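PDB 4FS7: uncharacterized protein from Bacteroides ovatus, which is of unknown function but, as an extracellular protein built on BspA-type leucine-rich repeats, probably serves to bind other proteins. Local coordinates for residues P48-K53 against Y57-I62; I99-S104 against C111-C116; V167-S172 against G179-C184; V286-K291 against V302-S307; K369-P374 against Y382-T387. All coordinates share one frame; numbering follows the deposited sequence. Where two conformers were deposited one is given.

Contact 1. Residues P48-K53 against Y57-I62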
# COMPACT_ATOMS: atom_id res chain seq x y z
N PRO A 48 37.86 13.14 8.71
CA PRO A 48 38.27 11.95 7.96
C PRO A 48 39.38 11.15 8.64
O PRO A 48 39.58 9.96 8.32
CB PRO A 48 38.79 12.53 6.65
CG PRO A 48 39.21 13.91 6.99
CD PRO A 48 38.26 14.38 8.02
N VAL A 49 40.09 11.81 9.56
CA VAL A 49 41.25 11.25 10.27
C VAL A 49 41.24 11.78 11.68
O VAL A 49 40.92 12.96 11.90
CB VAL A 49 42.61 11.62 9.58
CG1 VAL A 49 43.78 11.04 10.36
CG2 VAL A 49 42.67 11.15 8.18
N VAL A 50 41.59 10.90 12.63
CA VAL A 50 41.82 11.32 13.98
C VAL A 50 43.16 10.70 14.45
O VAL A 50 43.61 9.65 13.95
CB VAL A 50 40.67 10.91 14.94
CG1 VAL A 50 39.38 11.69 14.63
CG2 VAL A 50 40.46 9.37 14.95
N THR A 51 43.77 11.38 15.41
CA THR A 51 45.00 10.86 16.00
C THR A 51 44.71 10.50 17.44
O THR A 51 44.04 11.25 18.16
CB THR A 51 46.16 11.86 15.89
OG1 THR A 51 46.46 12.06 14.50
CG2 THR A 51 47.41 11.36 16.65
N TYR A 52 45.19 9.34 17.86
CA TYR A 52 45.02 8.91 19.24
C TYR A 52 46.30 8.20 19.63
O TYR A 52 46.73 7.26 18.95
CB TYR A 52 43.83 7.93 19.33
CG TYR A 52 43.61 7.25 20.69
CD1 TYR A 52 43.18 7.98 21.79
CD2 TYR A 52 43.78 5.87 20.84
CE1 TYR A 52 42.96 7.37 23.02
CE2 TYR A 52 43.57 5.24 22.09
CZ TYR A 52 43.15 6.00 23.16
OH TYR A 52 42.93 5.38 24.38
N LYS A 53 46.91 8.68 20.72
CA LYS A 53 48.15 8.10 21.24
C LYS A 53 49.17 7.84 20.12
O LYS A 53 49.68 6.74 19.93
CB LYS A 53 47.83 6.87 22.14
CG LYS A 53 47.10 7.38 23.42
CD LYS A 53 46.58 6.29 24.35
CE LYS A 53 45.91 6.92 25.57
NZ LYS A 53 46.27 6.20 26.80
N TYR A 57 44.28 7.33 12.58
CA TYR A 57 43.23 6.41 12.25
C TYR A 57 42.31 7.06 11.23
O TYR A 57 41.86 8.17 11.40
CB TYR A 57 42.46 6.02 13.51
CG TYR A 57 43.32 5.34 14.53
CD1 TYR A 57 43.51 3.98 14.49
CD2 TYR A 57 43.94 6.05 15.51
CE1 TYR A 57 44.32 3.32 15.40
CE2 TYR A 57 44.80 5.39 16.46
CZ TYR A 57 44.97 4.03 16.37
OH TYR A 57 45.81 3.39 17.28
N ASP A 58 42.03 6.32 10.18
CA ASP A 58 41.09 6.75 9.15
C ASP A 58 39.67 6.45 9.61
O ASP A 58 39.41 5.35 10.07
CB ASP A 58 41.41 5.99 7.87
CG ASP A 58 42.79 6.37 7.31
OD1 ASP A 58 43.07 7.59 7.13
OD2 ASP A 58 43.62 5.45 7.12
N VAL A 59 38.79 7.43 9.46
CA VAL A 59 37.39 7.31 9.85
C VAL A 59 36.63 6.77 8.62
O VAL A 59 36.33 7.53 7.70
CB VAL A 59 36.87 8.66 10.34
CG1 VAL A 59 35.40 8.54 10.80
CG2 VAL A 59 37.75 9.26 11.48
N VAL A 60 36.34 5.47 8.63
CA VAL A 60 35.85 4.79 7.45
C VAL A 60 34.41 4.29 7.53
O VAL A 60 33.89 3.80 6.54
CB VAL A 60 36.79 3.65 7.03
CG1 VAL A 60 38.19 4.20 6.79
CG2 VAL A 60 36.80 2.51 8.05
N SER A 61 33.78 4.43 8.68
CA SER A 61 32.42 3.95 8.84
C SER A 61 31.73 4.70 9.96
O SER A 61 32.37 5.30 10.85
CB SER A 61 32.35 2.44 9.05
OG SER A 61 33.01 2.07 10.22
N ILE A 62 30.40 4.62 9.95
CA ILE A 62 29.55 5.04 11.06
C ILE A 62 28.93 3.77 11.61
O ILE A 62 28.37 2.96 10.86
CB ILE A 62 28.50 6.10 10.64
CG1 ILE A 62 29.22 7.38 10.20
CG2 ILE A 62 27.52 6.39 11.80
CD1 ILE A 62 28.34 8.36 9.59
O HOH W 1 41.14 9.11 6.14
O HOH W 2 47.20 4.56 19.10

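Contact 2. Residues I99-S104 against C111-C116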
# COMPACT_ATOMS: atom_id res chain seq x y z
N ILE A 99 22.13 16.40 6.07
CA ILE A 99 23.11 15.28 6.09
C ILE A 99 23.47 14.92 4.68
O ILE A 99 22.64 15.05 3.77
CB ILE A 99 22.55 14.04 6.83
CG1 ILE A 99 23.70 13.08 7.20
CG2 ILE A 99 21.41 13.37 6.05
CD1 ILE A 99 23.31 11.97 8.22
N ASN A 100 24.73 14.56 4.47
CA ASN A 100 25.21 14.06 3.19
C ASN A 100 25.62 12.59 3.29
O ASN A 100 26.11 12.15 4.34
CB ASN A 100 26.44 14.88 2.72
CG ASN A 100 27.65 14.66 3.59
OD1 ASN A 100 27.62 15.03 4.79
ND2 ASN A 100 28.71 14.10 3.04
N ILE A 101 25.45 11.86 2.21
CA ILE A 101 25.89 10.47 2.14
C ILE A 101 27.02 10.39 1.13
O ILE A 101 26.85 10.66 -0.05
CB ILE A 101 24.78 9.51 1.70
CG1 ILE A 101 23.50 9.76 2.50
CG2 ILE A 101 25.25 8.07 1.89
CD1 ILE A 101 23.70 9.55 3.97
N PRO A 102 28.23 10.02 1.58
CA PRO A 102 29.36 9.93 0.66
C PRO A 102 29.15 8.96 -0.50
O PRO A 102 28.43 7.97 -0.39
CB PRO A 102 30.50 9.42 1.57
CG PRO A 102 30.14 9.87 2.87
CD PRO A 102 28.66 9.75 2.96
N ASP A 103 29.86 9.25 -1.58
CA ASP A 103 29.76 8.52 -2.84
C ASP A 103 30.09 7.07 -2.72
O ASP A 103 29.62 6.26 -3.53
CB ASP A 103 30.65 9.14 -3.93
CG ASP A 103 30.12 10.43 -4.50
OD1 ASP A 103 28.93 10.76 -4.29
OD2 ASP A 103 30.91 11.11 -5.19
N SER A 104 30.94 6.68 -1.76
CA SER A 104 31.37 5.30 -1.59
C SER A 104 30.36 4.41 -0.84
O SER A 104 30.55 3.20 -0.76
CB SER A 104 32.72 5.26 -0.84
OG SER A 104 33.74 5.88 -1.60
N CYS A 111 16.31 0.93 8.96
CA CYS A 111 15.97 1.98 9.91
C CYS A 111 17.03 3.08 10.04
O CYS A 111 16.99 3.83 11.02
CB CYS A 111 15.66 1.40 11.30
SG CYS A 111 14.18 0.37 11.31
N THR A 112 17.89 3.28 9.03
CA THR A 112 18.99 4.23 9.22
C THR A 112 18.50 5.65 9.47
O THR A 112 19.10 6.37 10.28
CB THR A 112 19.91 4.18 8.00
OG1 THR A 112 20.47 2.89 7.92
CG2 THR A 112 21.05 5.21 8.09
N PHE A 113 17.41 6.07 8.78
CA PHE A 113 16.84 7.37 8.94
C PHE A 113 15.40 7.30 9.43
O PHE A 113 14.65 8.27 9.29
CB PHE A 113 16.90 8.18 7.65
CG PHE A 113 18.28 8.44 7.15
CD1 PHE A 113 18.97 9.57 7.58
CD2 PHE A 113 18.89 7.60 6.21
CE1 PHE A 113 20.25 9.80 7.10
CE2 PHE A 113 20.18 7.88 5.73
CZ PHE A 113 20.82 8.99 6.18
N SER A 114 15.00 6.16 9.97
CA SER A 114 13.65 6.02 10.47
C SER A 114 13.42 7.05 11.59
O SER A 114 14.25 7.19 12.51
CB SER A 114 13.43 4.63 11.00
OG SER A 114 12.08 4.52 11.50
N GLY A 115 12.33 7.78 11.53
CA GLY A 115 12.04 8.75 12.55
C GLY A 115 12.67 10.13 12.42
O GLY A 115 12.57 10.97 13.33
N CYS A 116 13.34 10.39 11.31
CA CYS A 116 13.98 11.68 11.05
C CYS A 116 12.95 12.62 10.46
O CYS A 116 12.98 12.98 9.28
CB CYS A 116 15.19 11.50 10.13
SG CYS A 116 16.55 10.63 10.97

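Contact 3. Residues V167-S172 against G179-C184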
# COMPACT_ATOMS: atom_id res chain seq x y z
N VAL A 167 8.64 10.72 -6.42
CA VAL A 167 9.64 9.66 -6.28
C VAL A 167 9.97 9.04 -7.63
O VAL A 167 9.07 8.75 -8.39
CB VAL A 167 9.21 8.58 -5.25
CG1 VAL A 167 7.84 8.02 -5.54
CG2 VAL A 167 10.25 7.48 -5.12
N SER A 168 11.25 8.91 -7.94
CA SER A 168 11.74 8.23 -9.12
C SER A 168 12.35 6.90 -8.72
O SER A 168 13.45 6.87 -8.17
CB SER A 168 12.74 9.11 -9.85
OG SER A 168 13.24 8.39 -10.99
N LEU A 169 11.66 5.80 -8.97
CA LEU A 169 12.10 4.44 -8.70
C LEU A 169 13.04 3.97 -9.79
O LEU A 169 12.96 4.46 -10.91
CB LEU A 169 10.90 3.49 -8.60
CG LEU A 169 10.01 3.65 -7.38
CD1 LEU A 169 8.68 2.95 -7.58
CD2 LEU A 169 10.74 3.12 -6.13
N PRO A 170 13.92 3.00 -9.51
CA PRO A 170 14.77 2.47 -10.57
C PRO A 170 13.89 1.80 -11.62
O PRO A 170 13.01 0.98 -11.31
CB PRO A 170 15.64 1.43 -9.84
CG PRO A 170 15.58 1.83 -8.41
CD PRO A 170 14.20 2.36 -8.22
N ASP A 171 14.14 2.13 -12.88
CA ASP A 171 13.32 1.60 -13.94
C ASP A 171 13.41 0.10 -14.14
O ASP A 171 12.50 -0.49 -14.72
CB ASP A 171 13.61 2.33 -15.24
CG ASP A 171 12.51 2.17 -16.25
OD1 ASP A 171 11.28 2.37 -15.94
OD2 ASP A 171 12.88 1.81 -17.37
N SER A 172 14.46 -0.54 -13.66
CA SER A 172 14.60 -1.96 -13.76
C SER A 172 13.88 -2.75 -12.69
O SER A 172 13.84 -4.00 -12.75
CB SER A 172 16.10 -2.36 -13.68
OG SER A 172 16.64 -2.00 -12.39
N GLY A 179 4.25 -2.31 1.87
CA GLY A 179 4.13 -1.06 2.59
C GLY A 179 5.13 0.00 2.18
O GLY A 179 5.26 0.99 2.90
N LEU A 180 5.72 -0.12 0.99
CA LEU A 180 6.80 0.79 0.59
C LEU A 180 6.49 2.25 0.74
O LEU A 180 7.33 3.04 1.23
CB LEU A 180 7.16 0.51 -0.84
CG LEU A 180 8.34 1.25 -1.43
CD1 LEU A 180 9.60 1.08 -0.62
CD2 LEU A 180 8.58 0.76 -2.87
N PHE A 181 5.28 2.66 0.31
CA PHE A 181 4.84 4.04 0.40
C PHE A 181 3.60 4.21 1.30
O PHE A 181 2.82 5.16 1.15
CB PHE A 181 4.55 4.62 -1.00
CG PHE A 181 5.74 4.64 -1.89
CD1 PHE A 181 6.75 5.54 -1.66
CD2 PHE A 181 5.92 3.73 -2.91
CE1 PHE A 181 7.86 5.57 -2.43
CE2 PHE A 181 7.02 3.77 -3.70
CZ PHE A 181 8.00 4.69 -3.45
N SER A 182 3.40 3.29 2.23
CA SER A 182 2.22 3.32 3.10
C SER A 182 2.19 4.65 3.84
O SER A 182 3.16 5.03 4.46
CB SER A 182 2.29 2.20 4.12
OG SER A 182 1.11 2.19 4.92
N GLY A 183 1.08 5.34 3.80
CA GLY A 183 0.97 6.57 4.53
C GLY A 183 1.59 7.83 3.93
O GLY A 183 1.73 8.86 4.62
N CYS A 184 1.94 7.79 2.65
CA CYS A 184 2.48 8.94 1.95
C CYS A 184 1.31 9.77 1.40
O CYS A 184 0.96 9.73 0.23
CB CYS A 184 3.42 8.54 0.82
SG CYS A 184 4.98 7.82 1.49

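Contact 4. Residues V286-K291 against V302-S307. With EDO (1,2-ethanediol), chain C.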
# COMPACT_ATOMS: atom_id res chain seq x y z
N VAL A 286 -15.67 -14.76 -12.90
CA VAL A 286 -16.66 -15.82 -12.71
C VAL A 286 -17.36 -15.79 -11.33
O VAL A 286 -18.53 -16.11 -11.19
CB VAL A 286 -16.08 -17.21 -13.04
CG1 VAL A 286 -14.94 -17.61 -12.14
CG2 VAL A 286 -17.14 -18.26 -12.99
N ILE A 287 -16.59 -15.45 -10.30
CA ILE A 287 -17.09 -15.33 -8.94
C ILE A 287 -16.98 -13.86 -8.54
O ILE A 287 -15.92 -13.24 -8.76
CB ILE A 287 -16.26 -16.19 -7.97
CG1 ILE A 287 -16.41 -17.68 -8.26
CG2 ILE A 287 -16.63 -15.88 -6.49
CD1 ILE A 287 -15.26 -18.53 -7.75
N VAL A 288 -18.02 -13.32 -7.91
CA VAL A 288 -17.96 -12.08 -7.15
C VAL A 288 -17.64 -12.51 -5.70
O VAL A 288 -18.49 -13.09 -5.05
CB VAL A 288 -19.28 -11.27 -7.13
CG1 VAL A 288 -19.12 -9.96 -6.27
CG2 VAL A 288 -19.75 -10.94 -8.55
N PRO A 289 -16.39 -12.35 -5.24
CA PRO A 289 -16.04 -12.90 -3.92
C PRO A 289 -16.80 -12.29 -2.76
O PRO A 289 -17.46 -11.24 -2.90
CB PRO A 289 -14.53 -12.54 -3.78
CG PRO A 289 -14.05 -12.33 -5.13
CD PRO A 289 -15.20 -11.79 -5.92
N GLU A 290 -16.69 -12.91 -1.61
CA GLU A 290 -17.28 -12.36 -0.41
C GLU A 290 -16.99 -10.88 -0.24
O GLU A 290 -15.84 -10.44 -0.44
CB GLU A 290 -16.84 -13.17 0.83
CG GLU A 290 -15.36 -13.04 1.17
CD GLU A 290 -14.95 -13.56 2.53
OE1 GLU A 290 -15.55 -14.55 2.97
OE2 GLU A 290 -14.03 -13.00 3.17
N LYS A 291 -18.00 -10.13 0.16
CA LYS A 291 -17.87 -8.78 0.63
C LYS A 291 -17.29 -7.83 -0.41
O LYS A 291 -16.86 -6.72 -0.03
CB LYS A 291 -17.04 -8.74 1.93
CG LYS A 291 -17.59 -9.64 3.04
CD LYS A 291 -16.55 -9.93 4.14
CE LYS A 291 -17.04 -10.95 5.13
NZ LYS A 291 -15.90 -11.32 6.03
N VAL A 302 -24.77 -1.54 -11.71
CA VAL A 302 -23.95 -2.74 -11.68
C VAL A 302 -24.21 -3.57 -12.91
O VAL A 302 -25.33 -4.07 -13.11
CB VAL A 302 -24.21 -3.59 -10.41
CG1 VAL A 302 -23.35 -4.86 -10.46
CG2 VAL A 302 -23.98 -2.80 -9.14
N LYS A 303 -23.20 -3.67 -13.77
CA LYS A 303 -23.22 -4.54 -14.92
C LYS A 303 -22.41 -5.79 -14.66
O LYS A 303 -21.19 -5.73 -14.58
CB LYS A 303 -22.73 -3.81 -16.17
CG LYS A 303 -22.61 -4.75 -17.40
CD LYS A 303 -23.93 -5.25 -17.88
CE LYS A 303 -23.74 -6.32 -18.99
NZ LYS A 303 -25.07 -6.78 -19.56
N LEU A 304 -23.10 -6.90 -14.48
CA LEU A 304 -22.50 -8.23 -14.37
C LEU A 304 -22.49 -8.88 -15.73
O LEU A 304 -23.55 -9.07 -16.33
CB LEU A 304 -23.23 -9.12 -13.35
CG LEU A 304 -23.31 -8.56 -11.94
CD1 LEU A 304 -24.12 -9.57 -11.06
CD2 LEU A 304 -21.92 -8.24 -11.34
N LEU A 305 -21.32 -9.20 -16.26
CA LEU A 305 -21.21 -9.85 -17.55
C LEU A 305 -21.69 -11.30 -17.49
O LEU A 305 -21.84 -11.86 -16.41
CB LEU A 305 -19.78 -9.75 -18.07
CG LEU A 305 -19.27 -8.29 -18.26
CD1 LEU A 305 -17.80 -8.32 -18.70
CD2 LEU A 305 -20.12 -7.44 -19.16
N ASP A 306 -21.99 -11.89 -18.66
CA ASP A 306 -22.51 -13.24 -18.76
C ASP A 306 -21.57 -14.27 -18.19
O ASP A 306 -21.96 -15.41 -17.93
CB ASP A 306 -22.81 -13.59 -20.22
CG ASP A 306 -23.97 -12.83 -20.81
OD1 ASP A 306 -24.74 -12.14 -20.08
OD2 ASP A 306 -24.11 -12.97 -22.06
N SER A 307 -20.30 -13.91 -18.04
CA SER A 307 -19.29 -14.77 -17.45
C SER A 307 -19.44 -14.91 -15.92
O SER A 307 -18.81 -15.78 -15.35
CB SER A 307 -17.89 -14.25 -17.79
OG SER A 307 -17.79 -12.85 -17.60
C1 EDO C . -12.84 -14.35 -8.85
O1 EDO C . -13.48 -15.14 -9.94
C2 EDO C . -12.37 -15.18 -7.63
O2 EDO C . -10.97 -15.56 -7.77

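Contact 5. Residues K369-P374 against Y382-T387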
# COMPACT_ATOMS: atom_id res chain seq x y z
N LYS A 369 -40.63 -5.55 -3.56
CA LYS A 369 -42.08 -5.80 -3.37
C LYS A 369 -42.58 -6.99 -4.15
O LYS A 369 -43.54 -7.64 -3.70
CB LYS A 369 -42.89 -4.56 -3.77
CG LYS A 369 -42.60 -3.34 -2.92
CD LYS A 369 -43.25 -2.08 -3.45
CE LYS A 369 -42.90 -0.88 -2.57
NZ LYS A 369 -43.45 0.37 -3.14
N LYS A 370 -41.97 -7.27 -5.30
CA LYS A 370 -42.44 -8.34 -6.18
C LYS A 370 -41.27 -9.06 -6.79
O LYS A 370 -40.37 -8.42 -7.35
CB LYS A 370 -43.36 -7.80 -7.29
CG LYS A 370 -44.59 -7.08 -6.80
N VAL A 371 -41.20 -10.37 -6.66
CA VAL A 371 -40.25 -11.10 -7.47
C VAL A 371 -40.95 -12.29 -8.07
O VAL A 371 -42.08 -12.61 -7.71
CB VAL A 371 -39.03 -11.53 -6.64
CG1 VAL A 371 -38.28 -10.30 -6.11
CG2 VAL A 371 -39.48 -12.47 -5.52
N GLU A 372 -40.27 -12.88 -9.04
CA GLU A 372 -40.71 -14.08 -9.75
C GLU A 372 -39.64 -15.15 -9.54
O GLU A 372 -38.49 -14.93 -9.88
CB GLU A 372 -40.85 -13.79 -11.26
CG GLU A 372 -41.85 -12.68 -11.59
CD GLU A 372 -42.12 -12.55 -13.09
OE1 GLU A 372 -41.58 -13.39 -13.85
OE2 GLU A 372 -42.90 -11.64 -13.48
N LEU A 373 -40.02 -16.29 -8.94
CA LEU A 373 -39.14 -17.45 -8.69
C LEU A 373 -39.79 -18.75 -9.11
O LEU A 373 -41.01 -18.90 -8.96
CB LEU A 373 -38.79 -17.59 -7.19
CG LEU A 373 -37.69 -16.77 -6.54
CD1 LEU A 373 -37.74 -17.03 -5.04
CD2 LEU A 373 -36.37 -17.11 -7.11
N PRO A 374 -39.00 -19.75 -9.48
CA PRO A 374 -39.58 -21.07 -9.67
C PRO A 374 -40.03 -21.63 -8.34
O PRO A 374 -39.40 -21.40 -7.31
CB PRO A 374 -38.44 -21.89 -10.28
CG PRO A 374 -37.23 -21.21 -9.89
CD PRO A 374 -37.56 -19.75 -9.75
N TYR A 382 -38.12 -17.46 2.75
CA TYR A 382 -37.83 -16.96 4.09
C TYR A 382 -36.61 -16.04 4.16
O TYR A 382 -36.41 -15.35 5.17
CB TYR A 382 -37.65 -18.13 5.06
CG TYR A 382 -38.76 -19.15 5.01
CD1 TYR A 382 -40.03 -18.81 5.40
CD2 TYR A 382 -38.53 -20.43 4.52
CE1 TYR A 382 -41.06 -19.73 5.36
CE2 TYR A 382 -39.54 -21.38 4.47
CZ TYR A 382 -40.81 -21.01 4.85
OH TYR A 382 -41.82 -21.95 4.78
N ASP A 383 -35.86 -15.99 3.06
CA ASP A 383 -34.66 -15.17 2.96
C ASP A 383 -34.92 -13.78 2.39
O ASP A 383 -33.99 -13.01 2.17
CB ASP A 383 -33.61 -15.95 2.21
CG ASP A 383 -33.25 -17.23 2.97
OD1 ASP A 383 -32.85 -17.11 4.16
OD2 ASP A 383 -33.49 -18.33 2.45
N PHE A 384 -36.20 -13.48 2.20
CA PHE A 384 -36.70 -12.17 1.83
C PHE A 384 -37.49 -11.55 2.97
O PHE A 384 -37.97 -12.27 3.87
CB PHE A 384 -37.64 -12.27 0.63
CG PHE A 384 -36.99 -12.78 -0.64
CD1 PHE A 384 -36.72 -14.10 -0.79
CD2 PHE A 384 -36.67 -11.93 -1.69
CE1 PHE A 384 -36.13 -14.62 -1.96
CE2 PHE A 384 -36.09 -12.44 -2.84
CZ PHE A 384 -35.83 -13.78 -2.98
N GLU A 385 -37.69 -10.24 2.93
CA GLU A 385 -38.64 -9.62 3.84
C GLU A 385 -40.02 -10.21 3.68
O GLU A 385 -40.40 -10.63 2.61
CB GLU A 385 -38.69 -8.11 3.58
CG GLU A 385 -37.40 -7.42 4.03
CD GLU A 385 -37.26 -7.42 5.53
OE1 GLU A 385 -38.22 -6.91 6.17
OE2 GLU A 385 -36.23 -7.89 6.10
N ASP A 386 -40.77 -10.25 4.79
CA ASP A 386 -42.10 -10.86 4.77
C ASP A 386 -43.12 -10.04 3.97
O ASP A 386 -44.22 -10.52 3.72
CB ASP A 386 -42.60 -11.23 6.17
CG ASP A 386 -42.75 -10.05 7.10
OD1 ASP A 386 -42.74 -8.89 6.63
OD2 ASP A 386 -42.91 -10.30 8.33
N THR A 387 -42.75 -8.83 3.57
CA THR A 387 -43.57 -7.99 2.70
C THR A 387 -43.42 -8.32 1.20
O THR A 387 -44.25 -7.91 0.40
CB THR A 387 -43.24 -6.51 2.95
OG1 THR A 387 -41.82 -6.37 2.96
CG2 THR A 387 -43.83 -6.04 4.31

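Contact 1. Residues P48-K53 against Y57-I62
Pro48 O is gripped twice. Val59 N donates to it over 2.9 Å, almost straight at 176° but from well above the carbonyl plane, and water 1 donates to the same Pro48 O from 2.8 Å. That water also donates to Asp58 OD1 at 2.6 Å, so the carboxylate is linked to the opposite backbone through solvent, as suits an acid on an exposed face, where it lies alongside Val49. Further along, Val50 and Tyr57 form a hydrogen-bonded antiparallel pair: Tyr57 N to Val50 O is 2.8 Å, and the return bond from Val50 N to Tyr57 O is 3.0 Å. Tyr57 O also receives the CA-H of Val49. With CG beside its own backbone N (chi1 -61°), Tyr57 runs its ring along the other strand, CE2 4.0 Å from CB of Tyr52 in one of its two conformers. Its phenol end meets solvent, OH lying 2.6 Å from water 2, which donates to Tyr52 O. Tyrosine suits this place because the ring packs while the hydroxyl stays wet. On the buried side, the compact branches of Val50 and Val59 meet and both touch Tyr11. Strands 49-52 and 55-62 thus form a beta hairpin, its second strand continuing into the N-terminal mixed sheet.

Contact 2. Residues I99-S104 against C111-C116
Ile99 and Phe113 stand 10.5 Å apart at their CA atoms, and Ile101 CA is 11.7 Å from Thr112 CA, so no backbone bond spans the gap and side chains alone bridge it. Residues 99-104 run extended through Ile101 and Pro102, whereas 111-116 fold into two overlapping turns: a type I turn from Cys111 to Ser114 and a type II turn from Phe113 to Cys116. Cys116 N closes the second on Phe113 O at 3.2 Å. Gly115 has a positive phi of 85°, where a CB would jam against the preceding carbonyl oxygen, so glycine fits the turn.

Phe113 reaches back from the turns with CG beside its backbone N (chi1 -61°), and its ring extends toward the two isoleucines, which reach it from the facing segment. CE1 is met by two branches of Ile99, CG2 and CD1, each at 3.9 Å; CG2 approaches the ring obliquely. Ile101, in one of its two deposited conformers, brings CD1 to the ring edge, 3.7 Å from Phe113 CZ. This is the interior of one coil of a leucine-rich repeat solenoid: one flank supplies branched aliphatic residues, the other a phenylalanine, and the coils stack along the axis. Phe113 accordingly lies between Phe90 and Phe136, its plane nearly parallel to that of Phe136, while Ile99 also touches Phe90 and Ile101 touches Ile85. Branched, wholly apolar side chains suit this buried position, since they fill the core without carrying polar groups into it. Asn100 turns the other way, its ND2 hydrogen-bonded to Ile78 O.

Contact 3. Residues V167-S172 against G179-C184
Val167 meets the ring of Phe181 with both of its methyls at once. At chi1 53° CG1 occupies the crowded position between backbone N and carbonyl carbon, and CG2 lies anti to N; the isopropyl fork therefore points at the far end of the phenyl group. CG1 is 3.9 Å from Phe181 CZ, and CG2 is 4.0 Å from the same CZ, with CE1 only slightly farther from each. CG1 comes in obliquely. Leu169 takes another course: the leucine and the ring run antiparallel and pass alongside one another, which brings CD2 to the ring edge, 4.1 Å from Phe181 CZ. A leucine, longer by one carbon, can reach the ring from a more distant backbone.

The ring is further steadied from its own segment. Leu180, with CG anti to its N (chi1 -175°), lays that CG over one face of Phe181, 3.6 Å above the plane and toward the rim. Were an alanine to replace Val167, CZ and CE1 of Phe181 would probably lose most of their packing on that side, opening a gap in the buried core. The turn presenting the phenylalanine is type I, with Ser182 N bonded to Gly179 O at 3.0 Å; Gly179 has a positive phi, which favours glycine.

Aliphatic residues in and just after strand 166-168, facing a turn-borne phenylalanine, make up the core of one coil of the BspA-type leucine-rich repeat solenoid. Around it, Val167 also packs on Ile144 of the parallel strand 143-145 and on Ile190 in a loop, while Leu169 and Leu180 both touch Ile153 of strand 152-153.

Contact 4. Residues V286-K291 against V302-S307
Val288 CG2 and Leu304 CD2 meet methyl to methyl, 4.4 Å apart. CG1 of Val288 is anti to the backbone N (chi1 180°), leaving CG2 beside N as the branch that faces across. Leu304 has CG beside its backbone N and CD1 extended, so the remaining branch, CD2, turns aside to the valine. The touch is loose, but both residues are buried and belong to a larger apolar group: each packs on Tyr283 and on Ile311.

At the other end Val286 and Ser307 meet through the backbone. Val286 CA lies 3.4 Å from Ser307 O in a CA-H...O contact bent little from straight, 165° at the hydrogen, and CG2 of the same valine flanks that oxygen at 3.8 Å. The contact lies in a leucine-rich repeat solenoid, whose coils stack through parallel strands: strand 301-304 lies beside strand 280-283, and strand 287-288 pairs with strand 310-311. The segment 302-307 thus passes from one sheet toward the other, around the corner that Val286 occupies. Ser307 directs OG to Gly284 O, so a small hydroxyl residue ties this bend to the coil before it.

A 1,2-ethanediol, probably from the crystallisation liquor, sits at the backbone edge of strand 287-288 and also bonds to Ser285 OG and to Ile267 N of strand 266-267. Ile287 N donates to its O1 at 3.1 Å, and Val286 CG1, the methyl turned from Ser307, comes within 3.6 Å of O1.

Contact 5. Residues K369-P374 against Y382-T387
With CG beside its backbone N (chi1 -63°), Phe384 directs its ring toward strand 370-374, where two residues point at it. Val371, in one of two deposited conformers, holds CG2 between its backbone N and carbonyl carbon, and this methyl and one from Leu373 touch the ring. The contact lies in the last part of the leucine-rich repeat solenoid, where strand 370-374 pairs in parallel with strand 389-393 and the intervening loop supplies the aromatic residue. The touching parts run in strongly divergent directions, 134° apart, and no hydrogen bond joins the two segments; the contact is apolar. A broad flat phenylalanine suits the place because neighbours can surround it: Phe362 stacks on it and Phe390 meets it edge-to-face, while Val371 and Leu373 both lean also on Phe350. Nearby polar groups belong to the loop, where Asp383 OD1 accepts from Asn360 N and Glu385 OE2 from Gly364 N, tying it to the preceding coil. Both aliphatic approaches are oblique to the ring and fall on separate carbons, with Val371 CG2 4.3 Å from Phe384 CE2 and Leu373 CD1 4.2 Å from Phe384 CE1.

The five contacts follow one another in series from the N terminus, each closing before the next opens, so none nests in or crosses another. Contact 1 closes a beta hairpin, with three residues between its segments, in the N-terminal mixed sheet. Contacts 2 and 3, with centres about 17 Å apart, each close a loop of six residues and join the two flanks of a coil across its core. Contact 4 spans ten residues and ties one coil to the next, lying beyond the chain's centre from contacts 1 and 2. Contact 5 closes a seven-residue loop near the C-terminal end, its centre about 84 Å from that of contact 1. Together they run from the N-terminal sheet along the repeats to the C-terminal end.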